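Local coordinates for probable GGDEF family protein (Chromobacterium violaceum, PDB 3NJA), which is of unknown function but has a PAS domain, probably the signal-sensing part of a GGDEF protein that would make cyclic di-GMP, at residues 30-33 and 34-38; 52-55 and 56-60; 67-70 and 71-74; 103-106 and 107-111. All blocks are in the same frame, centred on the assembly; numbering follows the deposited sequence. Where two conformers were deposited one is given.

How the interactions relate
The four contacts are local and follow one another along the chain without nesting or crossing. Interaction 1 turns strand 30-32 into helix 34-40. Interaction 2 carries the chain through helix 51-56 and into the following loop; it touches interaction 1 where Leu30 meets Tyr54. Interaction 3 lies in helix 63-74, and Phe55 of interaction 2 packs against its Arg67 and Leu70. Interaction 4 closes the hairpin of strands 93-104 and 110-119. It touches the C-terminal end of helix 63-74 but lies about 30 Å, centre to centre, from interaction 1. The extended chain and its many intersubunit contacts are consistent with PAS-fold elements shared between subunits.

Interaction 1: 30-33 and 34-38; sequences LEWS and QAVHD
Trp32 lies against Val36 and His37, one turn into the helix that follows its strand. Its CB starts the contact, 3.7 Å from His37 CD2. CG comes next, under the Val36 side chain. The indole then runs beneath methyl CG1 of Val36, which sits over the face of the six-membered ring in a CH-pi contact; the model is tight here, so the exact spacing is doubtful. CE3 points at the face of the imidazole and is 3.7 Å from His37 CE1. This is a T-shaped pair, with centroids of the Trp32 six-membered ring and the His37 ring 5.0 Å apart and planes at 75°. Next to CE3, Trp32 CZ3 is 4.1 Å from His37 ND1. That nitrogen is hydrogen-bonded to Thr42, which probably sets the turn of the imidazole. The arrangement is a strand-to-helix junction of the PAS fold, with Ser33 as N-cap. Ser33 OG, turned between the backbone N and the carbonyl carbon (chi1 73°), takes a weak capping bond from Ala35 N, whose position is doubtful. Ser33 O accepts from Val36 N at 2.8 Å, and weakly from His37 N. Along the first turn of the helix, Gln34 NE2 donates to Asp38 OD1 at 2.7 Å, meeting it from above the carboxylate plane. Phe47 stacks on the indole, and Val36 also packs on Val117 of the second subunit.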
loop_
_atom_site.group_PDB
_atom_site.type_symbol
_atom_site.label_atom_id
_atom_site.label_comp_id
_atom_site.label_asym_id
_atom_site.label_seq_id
_atom_site.Cartn_x
_atom_site.Cartn_y
_atom_site.Cartn_z
ATOM N N LEU B 30 15.265 -21.846 0.202
ATOM C CA LEU B 30 13.847 -21.654 0.441
ATOM C C LEU B 30 13.351 -22.599 1.538
ATOM O O LEU B 30 13.367 -23.814 1.363
ATOM C CB LEU B 30 13.062 -21.876 -0.853
ATOM C CG LEU B 30 11.539 -21.773 -0.718
ATOM C CD1 LEU B 30 11.148 -20.390 -0.204
ATOM C CD2 LEU B 30 10.841 -22.065 -2.033
ATOM N N GLU B 31 12.912 -22.044 2.667
ATOM C CA GLU B 31 12.458 -22.867 3.785
ATOM C C GLU B 31 10.961 -23.096 3.738
ATOM O O GLU B 31 10.178 -22.149 3.702
ATOM C CB GLU B 31 12.826 -22.236 5.129
ATOM C CG GLU B 31 14.313 -21.954 5.312
ATOM C CD GLU B 31 14.661 -21.423 6.711
ATOM O OE1 GLU B 31 14.645 -20.179 6.918
ATOM O OE2 GLU B 31 14.960 -22.255 7.600
ATOM N N TRP B 32 10.562 -24.361 3.748
ATOM C CA TRP B 32 9.148 -24.698 3.782
ATOM C C TRP B 32 8.786 -25.434 5.052
ATOM O O TRP B 32 9.528 -26.305 5.486
ATOM C CB TRP B 32 8.784 -25.569 2.587
ATOM C CG TRP B 32 8.525 -24.782 1.359
ATOM C CD1 TRP B 32 8.666 -23.432 1.203
ATOM C CD2 TRP B 32 8.073 -25.288 0.104
ATOM N NE1 TRP B 32 8.326 -23.067 -0.075
ATOM C CE2 TRP B 32 7.956 -24.188 -0.771
ATOM C CE3 TRP B 32 7.748 -26.563 -0.365
ATOM C CZ2 TRP B 32 7.535 -24.328 -2.095
ATOM C CZ3 TRP B 32 7.330 -26.700 -1.682
ATOM C CH2 TRP B 32 7.229 -25.589 -2.531
ATOM N N SER B 33 7.650 -25.077 5.650
ATOM C CA SER B 33 7.072 -25.911 6.695
ATOM C C SER B 33 6.452 -27.113 5.996
ATOM O O SER B 33 6.080 -27.021 4.831
ATOM C CB SER B 33 6.004 -25.154 7.487
ATOM O OG SER B 33 4.821 -24.977 6.731
ATOM N N GLN B 34 6.343 -28.237 6.694
ATOM C CA GLN B 34 5.743 -29.426 6.086
ATOM C C GLN B 34 4.338 -29.100 5.573
ATOM O O GLN B 34 3.817 -29.773 4.690
ATOM C CB GLN B 34 5.717 -30.608 7.067
ATOM C CG GLN B 34 5.022 -31.873 6.542
ATOM C CD GLN B 34 5.740 -32.510 5.354
ATOM O OE1 GLN B 34 6.931 -32.819 5.417
ATOM N NE2 GLN B 34 5.007 -32.716 4.266
ATOM N N ALA B 35 3.740 -28.049 6.117
ATOM C CA ALA B 35 2.409 -27.638 5.694
ATOM C C ALA B 35 2.381 -27.135 4.250
ATOM O O ALA B 35 1.379 -27.304 3.556
ATOM C CB ALA B 35 1.850 -26.586 6.643
ATOM N N VAL B 36 3.475 -26.512 3.809
ATOM C CA VAL B 36 3.599 -26.049 2.427
ATOM C C VAL B 36 3.785 -27.244 1.497
ATOM O O VAL B 36 3.012 -27.454 0.554
ATOM C CB VAL B 36 4.803 -25.101 2.247
ATOM C CG1 VAL B 36 5.027 -24.805 0.775
ATOM C CG2 VAL B 36 4.610 -23.795 3.043
ATOM N N HIS B 37 4.817 -28.033 1.782
ATOM C CA HIS B 37 5.054 -29.277 1.069
ATOM C C HIS B 37 3.761 -30.031 0.845
ATOM O O HIS B 37 3.606 -30.730 -0.163
ATOM C CB HIS B 37 6.011 -30.164 1.852
ATOM C CG HIS B 37 7.449 -29.833 1.629
ATOM N ND1 HIS B 37 8.107 -30.143 0.460
ATOM C CD2 HIS B 37 8.354 -29.213 2.422
ATOM C CE1 HIS B 37 9.359 -29.730 0.543
ATOM N NE2 HIS B 37 9.534 -29.163 1.724
ATOM N N ASP B 38 2.843 -29.898 1.796
ATOM C CA ASP B 38 1.580 -30.611 1.724
ATOM C C ASP B 38 0.657 -29.976 0.697
ATOM O O ASP B 38 -0.035 -30.677 -0.032
ATOM C CB ASP B 38 0.908 -30.682 3.100
ATOM C CG ASP B 38 1.575 -31.694 4.031
ATOM O OD1 ASP B 38 2.383 -32.520 3.549
ATOM O OD2 ASP B 38 1.289 -31.662 5.248
#

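Interaction 2: 52-55 and 56-60; sequences DAYF and QRVHP
Val58 places CG1 anti to its backbone N (chi1 174°), and this leaves CG2 to face Tyr54. The tyrosine ring swings out on a chi1 of 150°, with CG on the side away from the backbone N. Methyl CG2 of Val58 then sits over one face of that ring in a CH-pi contact. It is 3.9 Å from the Tyr54 ring centroid and offset toward the rim. The nearest ring atom is CE1, with Tyr54 CE1 to Val58 CG2 at 3.7 Å. Phe55 is farther from the methyl, and its own ring is covered on one face by Tyr54 CE2. In the backbone, Gln56 N bonds to Asp52 O at 3.0 Å, four residues back. The next two amides make bonds three residues back: Arg57 N to Tyr54 O at 3.0 Å and Val58 N to Phe55 O at 3.1 Å. Arg57 N also bonds weakly to Ala53 O. The three-residue bonds are consistent with a tightening as the chain leaves helix 51-56 for the loop before helix 63-74, and Val58 lies beside the tyrosine there. Phe55 makes a cation-pi contact with Arg67, and Tyr54 also packs on Glu98 of the second subunit. The chemistry is therefore divided: backbone amides carry the hydrogen bonding of the turn, while the methyl over the Tyr54 ring face is a dispersion contact.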
loop_
_atom_site.group_PDB
_atom_site.type_symbol
_atom_site.label_atom_id
_atom_site.label_comp_id
_atom_site.label_asym_id
_atom_site.label_seq_id
_atom_site.Cartn_x
_atom_site.Cartn_y
_atom_site.Cartn_z
ATOM N N ASP B 52 13.658 -21.340 -8.143
ATOM C CA ASP B 52 13.345 -21.938 -9.439
ATOM C C ASP B 52 12.457 -23.149 -9.256
ATOM O O ASP B 52 11.454 -23.300 -9.958
ATOM C CB ASP B 52 14.579 -22.367 -10.228
ATOM C CG ASP B 52 14.206 -23.139 -11.493
ATOM O OD1 ASP B 52 13.432 -22.584 -12.310
ATOM O OD2 ASP B 52 14.652 -24.299 -11.658
ATOM N N ALA B 53 12.816 -24.007 -8.304
ATOM C CA ALA B 53 12.042 -25.219 -8.054
ATOM C C ALA B 53 10.587 -24.847 -7.862
ATOM O O ALA B 53 9.678 -25.522 -8.340
ATOM C CB ALA B 53 12.559 -25.951 -6.842
ATOM N N TYR B 54 10.376 -23.747 -7.158
ATOM C CA TYR B 54 9.035 -23.260 -6.899
ATOM C C TYR B 54 8.341 -22.911 -8.220
ATOM O O TYR B 54 7.177 -23.247 -8.429
ATOM C CB TYR B 54 9.109 -22.063 -5.946
ATOM C CG TYR B 54 8.020 -21.041 -6.106
ATOM C CD1 TYR B 54 6.756 -21.254 -5.570
ATOM C CD2 TYR B 54 8.257 -19.851 -6.778
ATOM C CE1 TYR B 54 5.749 -20.314 -5.708
ATOM C CE2 TYR B 54 7.261 -18.888 -6.912
ATOM C CZ TYR B 54 6.009 -19.127 -6.377
ATOM O OH TYR B 54 5.016 -18.182 -6.516
ATOM N N PHE B 55 9.070 -22.274 -9.128
ATOM C CA PHE B 55 8.455 -21.817 -10.359
ATOM C C PHE B 55 8.111 -22.977 -11.291
ATOM O O PHE B 55 7.147 -22.888 -12.037
ATOM C CB PHE B 55 9.337 -20.777 -11.048
ATOM C CG PHE B 55 9.093 -19.383 -10.570
ATOM C CD1 PHE B 55 7.945 -18.709 -10.939
ATOM C CD2 PHE B 55 10.006 -18.743 -9.741
ATOM C CE1 PHE B 55 7.705 -17.403 -10.483
ATOM C CE2 PHE B 55 9.782 -17.443 -9.292
ATOM C CZ PHE B 55 8.628 -16.771 -9.662
ATOM N N GLN B 56 8.896 -24.054 -11.230
ATOM C CA GLN B 56 8.609 -25.287 -11.965
ATOM C C GLN B 56 7.307 -25.939 -11.494
ATOM O O GLN B 56 6.726 -26.770 -12.210
ATOM C CB GLN B 56 9.769 -26.292 -11.836
ATOM C CG GLN B 56 11.087 -25.831 -12.436
ATOM C CD GLN B 56 10.945 -25.397 -13.889
ATOM O OE1 GLN B 56 11.539 -24.399 -14.304
ATOM N NE2 GLN B 56 10.146 -26.139 -14.669
ATOM N N ARG B 57 6.855 -25.564 -10.294
ATOM C CA ARG B 57 5.632 -26.137 -9.713
ATOM C C ARG B 57 4.436 -25.210 -9.905
ATOM O O ARG B 57 3.297 -25.550 -9.562
ATOM C CB ARG B 57 5.825 -26.470 -8.229
ATOM C CG ARG B 57 6.718 -27.686 -7.961
ATOM C CD ARG B 57 5.901 -28.974 -7.906
ATOM N NE ARG B 57 6.176 -29.872 -9.026
ATOM C CZ ARG B 57 5.346 -30.825 -9.451
ATOM N NH1 ARG B 57 4.176 -31.006 -8.854
ATOM N NH2 ARG B 57 5.685 -31.595 -10.479
ATOM N N VAL B 58 4.704 -24.040 -10.472
ATOM C CA VAL B 58 3.679 -23.030 -10.687
ATOM C C VAL B 58 3.113 -23.169 -12.086
ATOM O O VAL B 58 3.872 -23.306 -13.040
ATOM C CB VAL B 58 4.266 -21.608 -10.558
ATOM C CG1 VAL B 58 3.216 -20.568 -10.925
ATOM C CG2 VAL B 58 4.794 -21.361 -9.146
ATOM N N HIS B 59 1.789 -23.110 -12.207
ATOM C CA HIS B 59 1.132 -23.185 -13.514
ATOM C C HIS B 59 1.894 -22.374 -14.551
ATOM O O HIS B 59 2.234 -21.216 -14.325
ATOM C CB HIS B 59 -0.327 -22.717 -13.435
ATOM C CG HIS B 59 -1.169 -23.166 -14.588
ATOM N ND1 HIS B 59 -0.975 -22.707 -15.874
ATOM C CD2 HIS B 59 -2.208 -24.035 -14.651
ATOM C CE1 HIS B 59 -1.859 -23.274 -16.678
ATOM N NE2 HIS B 59 -2.621 -24.081 -15.959
ATOM N N PRO B 60 2.193 -22.998 -15.693
ATOM C CA PRO B 60 2.937 -22.328 -16.760
ATOM C C PRO B 60 2.287 -21.018 -17.186
ATOM O O PRO B 60 3.010 -20.088 -17.529
ATOM C CB PRO B 60 2.887 -23.338 -17.919
ATOM C CG PRO B 60 1.905 -24.417 -17.482
ATOM C CD PRO B 60 1.963 -24.419 -15.990
#

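Interaction 3: 67-70 and 71-74; sequences RREL and DRHV
Glu69 O is gripped twice by His73. The imidazole ND1 donates to Glu69 O at 2.8 Å with an N-H...O angle of 154°, and the oxygen lies at the ring edge, near its plane. The backbone His73 N reaches the same Glu69 O at 3.2 Å, from the opposite face of the carbonyl plane. The side-chain bond makes ND1 the protonated donor here and fixes the ring's rotation. His73 CG lies beside the backbone N (chi1 -82°), which folds the ring back toward the preceding turn. Arg72 packs on the same preceding turn. Its backbone N bonds to Arg68 O at 2.7 Å, and one face of its guanidinium looks back over that oxygen. Arg72 NH1 lies 3.8 Å from Glu69 CG, and Arg72 NH2 lies 3.9 Å from Arg68 CB, so the guanidinium rests on aliphatic carbon of the previous turn. All of this belongs to helix 63-74 of the PAS fold. Asp71 N to Arg67 O, at 3.0 Å, continues its alpha-helical bonding. Other copies of the protein add to the second shell. Glu83 of the third subunit takes salt bridges from both Arg68 and Arg72, which probably offsets the closeness of Arg68 NE and Arg72 NH2, 4.6 Å apart around a shared carboxylate. Within the chain, Glu69 turns its carboxylate to Arg65 instead, in a salt bridge. The His73 ring also stacks on Phe80 of the second subunit.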
loop_
_atom_site.group_PDB
_atom_site.type_symbol
_atom_site.label_atom_id
_atom_site.label_comp_id
_atom_site.label_asym_id
_atom_site.label_seq_id
_atom_site.Cartn_x
_atom_site.Cartn_y
_atom_site.Cartn_z
ATOM N N ARG B 67 6.146 -13.444 -11.524
ATOM C CA ARG B 67 7.461 -12.816 -11.511
ATOM C C ARG B 67 7.351 -11.297 -11.531
ATOM O O ARG B 67 7.994 -10.619 -10.734
ATOM C CB ARG B 67 8.354 -13.320 -12.643
ATOM C CG ARG B 67 9.147 -14.555 -12.227
ATOM C CD ARG B 67 10.227 -14.921 -13.224
ATOM N NE ARG B 67 10.616 -16.328 -13.088
ATOM C CZ ARG B 67 10.084 -17.328 -13.792
ATOM N NH1 ARG B 67 9.142 -17.089 -14.705
ATOM N NH2 ARG B 67 10.494 -18.572 -13.582
ATOM N N ARG B 68 6.524 -10.772 -12.425
ATOM C CA ARG B 68 6.348 -9.334 -12.525
ATOM C C ARG B 68 5.728 -8.734 -11.262
ATOM O O ARG B 68 6.142 -7.673 -10.820
ATOM C CB ARG B 68 5.513 -8.968 -13.747
ATOM C CG ARG B 68 6.255 -9.088 -15.051
ATOM C CD ARG B 68 5.350 -8.737 -16.228
ATOM N NE ARG B 68 4.063 -9.435 -16.206
ATOM C CZ ARG B 68 3.717 -10.408 -17.052
ATOM N NH1 ARG B 68 4.571 -10.812 -17.983
ATOM N NH2 ARG B 68 2.512 -10.974 -16.975
ATOM N N GLU B 69 4.742 -9.413 -10.684
ATOM C CA GLU B 69 4.056 -8.877 -9.514
ATOM C C GLU B 69 4.971 -8.837 -8.304
ATOM O O GLU B 69 4.887 -7.916 -7.487
ATOM C CB GLU B 69 2.788 -9.673 -9.203
ATOM C CG GLU B 69 1.691 -9.517 -10.265
ATOM C CD GLU B 69 0.389 -10.227 -9.897
ATOM O OE1 GLU B 69 -0.585 -10.141 -10.683
ATOM O OE2 GLU B 69 0.342 -10.873 -8.824
ATOM N N LEU B 70 5.835 -9.840 -8.181
ATOM C CA LEU B 70 6.851 -9.833 -7.138
ATOM C C LEU B 70 7.738 -8.638 -7.376
ATOM O O LEU B 70 7.820 -7.734 -6.543
ATOM C CB LEU B 70 7.693 -11.098 -7.193
ATOM C CG LEU B 70 6.892 -12.373 -6.938
ATOM C CD1 LEU B 70 7.682 -13.616 -7.348
ATOM C CD2 LEU B 70 6.467 -12.437 -5.471
ATOM N N ASP B 71 8.383 -8.626 -8.535
ATOM C CA ASP B 71 9.330 -7.573 -8.863
ATOM C C ASP B 71 8.702 -6.210 -8.683
ATOM O O ASP B 71 9.360 -5.272 -8.258
ATOM C CB ASP B 71 9.840 -7.730 -10.292
ATOM C CG ASP B 71 10.696 -8.972 -10.467
ATOM O OD1 ASP B 71 11.039 -9.612 -9.444
ATOM O OD2 ASP B 71 11.026 -9.309 -11.625
ATOM N N ARG B 72 7.422 -6.100 -9.001
ATOM C CA ARG B 72 6.748 -4.825 -8.864
ATOM C C ARG B 72 6.636 -4.387 -7.391
ATOM O O ARG B 72 6.700 -3.198 -7.082
ATOM C CB ARG B 72 5.376 -4.877 -9.524
ATOM C CG ARG B 72 4.810 -3.511 -9.795
ATOM C CD ARG B 72 3.556 -3.562 -10.635
ATOM N NE ARG B 72 3.766 -4.091 -11.985
ATOM C CZ ARG B 72 3.301 -5.263 -12.402
ATOM N NH1 ARG B 72 2.618 -6.040 -11.561
ATOM N NH2 ARG B 72 3.519 -5.658 -13.654
ATOM N N HIS B 73 6.489 -5.353 -6.490
ATOM C CA HIS B 73 6.295 -5.066 -5.075
ATOM C C HIS B 73 7.609 -4.924 -4.317
ATOM O O HIS B 73 7.765 -4.022 -3.495
ATOM C CB HIS B 73 5.441 -6.149 -4.421
ATOM C CG HIS B 73 3.972 -5.965 -4.634
ATOM N ND1 HIS B 73 3.342 -6.302 -5.814
ATOM C CD2 HIS B 73 3.007 -5.486 -3.817
ATOM C CE1 HIS B 73 2.052 -6.031 -5.713
ATOM N NE2 HIS B 73 1.821 -5.542 -4.509
ATOM N N VAL B 74 8.538 -5.827 -4.592
ATOM C CA VAL B 74 9.838 -5.832 -3.936
ATOM C C VAL B 74 10.753 -4.720 -4.462
ATOM O O VAL B 74 11.570 -4.176 -3.721
ATOM C CB VAL B 74 10.542 -7.228 -4.099
ATOM C CG1 VAL B 74 10.486 -7.689 -5.530
ATOM C CG2 VAL B 74 11.990 -7.182 -3.638
#

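Interaction 4: 103-106 and 107-111; sequences QRQA and SGQVD
Gln109 O takes one hydrogen bond and one weaker contact across the turn. Gln105 N donates to Gln109 O at 2.8 Å, and Arg104 CA adds a weak CA-H...O contact to Gln109 O at 3.3 Å. This is the tip of the beta hairpin between strands 93-104 and 110-119. Residues 105-108 form a type I turn, closed by Gly108 N to Gln105 O at 2.6 Å. Together with the Gln105 N to Gln109 O bond, it fits a type I turn with a G1 beta bulge. Gly108 has a positive phi (109°), as the G1 position of such a bulge needs. Beyond the bulge, Arg104 and Val110 make an antiparallel non-hydrogen-bonded pair whose side chains diverge. Asp111 N then bonds to Gln103 O at 2.7 Å, in the carbonyl plane; Gln103 also has a backbone bond with His112. The Arg104 side chain reaches back to the turn. Its chain is extended from CG to NE and brings the guanidinium edge to Gly108 O. Arg104 CD is 3.1 Å from Gly108 O on the way. The other end of the same guanidinium, NH2, bonds to Val74 O of the second subunit, so one arginine links the hairpin tip to a neighbouring helix. Arg104 NH1 donates to Gly108 O at 2.8 Å, with an N-H...O angle of 154° and nearly along the C=O axis.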
loop_
_atom_site.group_PDB
_atom_site.type_symbol
_atom_site.label_atom_id
_atom_site.label_comp_id
_atom_site.label_asym_id
_atom_site.label_seq_id
_atom_site.Cartn_x
_atom_site.Cartn_y
_atom_site.Cartn_z
ATOM N N GLN B 103 13.085 4.758 -5.845
ATOM C CA GLN B 103 13.662 4.231 -7.071
ATOM C C GLN B 103 14.873 3.395 -6.703
ATOM O O GLN B 103 15.890 3.922 -6.224
ATOM C CB GLN B 103 14.029 5.361 -8.039
ATOM C CG GLN B 103 15.506 5.439 -8.432
ATOM C CD GLN B 103 15.733 5.196 -9.917
ATOM O OE1 GLN B 103 16.875 5.096 -10.374
ATOM N NE2 GLN B 103 14.645 5.095 -10.677
ATOM N N ARG B 104 14.750 2.083 -6.902
ATOM C CA ARG B 104 15.773 1.157 -6.443
ATOM C C ARG B 104 16.708 0.747 -7.559
ATOM O O ARG B 104 16.476 1.054 -8.724
ATOM C CB ARG B 104 15.134 -0.077 -5.815
ATOM C CG ARG B 104 14.319 0.253 -4.594
ATOM C CD ARG B 104 13.851 -0.993 -3.901
ATOM N NE ARG B 104 12.902 -0.696 -2.835
ATOM C CZ ARG B 104 13.253 -0.322 -1.609
ATOM N NH1 ARG B 104 14.540 -0.184 -1.302
ATOM N NH2 ARG B 104 12.319 -0.091 -0.692
ATOM N N GLN B 105 17.787 0.078 -7.178
ATOM C CA GLN B 105 18.683 -0.530 -8.135
ATOM C C GLN B 105 18.281 -1.989 -8.146
ATOM O O GLN B 105 17.620 -2.440 -7.206
ATOM C CB GLN B 105 20.119 -0.368 -7.669
ATOM C CG GLN B 105 20.393 1.013 -7.087
ATOM C CD GLN B 105 21.871 1.295 -6.920
ATOM O OE1 GLN B 105 22.562 0.625 -6.145
ATOM N NE2 GLN B 105 22.370 2.290 -7.654
ATOM N N ALA B 106 18.655 -2.721 -9.196
ATOM C CA ALA B 106 18.278 -4.130 -9.305
ATOM C C ALA B 106 18.560 -4.864 -7.993
ATOM O O ALA B 106 17.924 -5.882 -7.683
ATOM C CB ALA B 106 19.010 -4.789 -10.450
ATOM N N SER B 107 19.502 -4.309 -7.229
ATOM C CA SER B 107 19.939 -4.837 -5.932
ATOM C C SER B 107 18.941 -4.645 -4.780
ATOM O O SER B 107 18.978 -5.386 -3.796
ATOM C CB SER B 107 21.272 -4.185 -5.547
ATOM O OG SER B 107 21.862 -3.548 -6.670
ATOM N N GLY B 108 18.067 -3.645 -4.898
ATOM C CA GLY B 108 17.109 -3.326 -3.847
ATOM C C GLY B 108 17.502 -2.023 -3.176
ATOM O O GLY B 108 16.663 -1.260 -2.694
ATOM N N GLN B 109 18.806 -1.782 -3.155
ATOM C CA GLN B 109 19.375 -0.521 -2.713
ATOM C C GLN B 109 18.622 0.657 -3.306
ATOM O O GLN B 109 18.394 0.712 -4.520
ATOM C CB GLN B 109 20.825 -0.442 -3.163
ATOM C CG GLN B 109 21.710 0.345 -2.237
ATOM C CD GLN B 109 23.002 -0.388 -1.965
ATOM O OE1 GLN B 109 23.785 0.008 -1.100
ATOM N NE2 GLN B 109 23.232 -1.477 -2.704
ATOM N N VAL B 110 18.246 1.615 -2.466
ATOM C CA VAL B 110 17.519 2.762 -2.990
ATOM C C VAL B 110 18.475 3.774 -3.601
ATOM O O VAL B 110 19.377 4.276 -2.937
ATOM C CB VAL B 110 16.589 3.408 -1.955
ATOM C CG1 VAL B 110 17.058 3.084 -0.540
ATOM C CG2 VAL B 110 16.489 4.910 -2.215
ATOM N N ASP B 111 18.277 4.041 -4.886
ATOM C CA ASP B 111 19.131 4.950 -5.634
ATOM C C ASP B 111 18.727 6.403 -5.380
ATOM O O ASP B 111 19.550 7.229 -5.004
ATOM C CB ASP B 111 19.046 4.629 -7.127
ATOM C CG ASP B 111 20.096 5.357 -7.941
ATOM O OD1 ASP B 111 19.714 6.113 -8.859
ATOM O OD2 ASP B 111 21.302 5.175 -7.664
#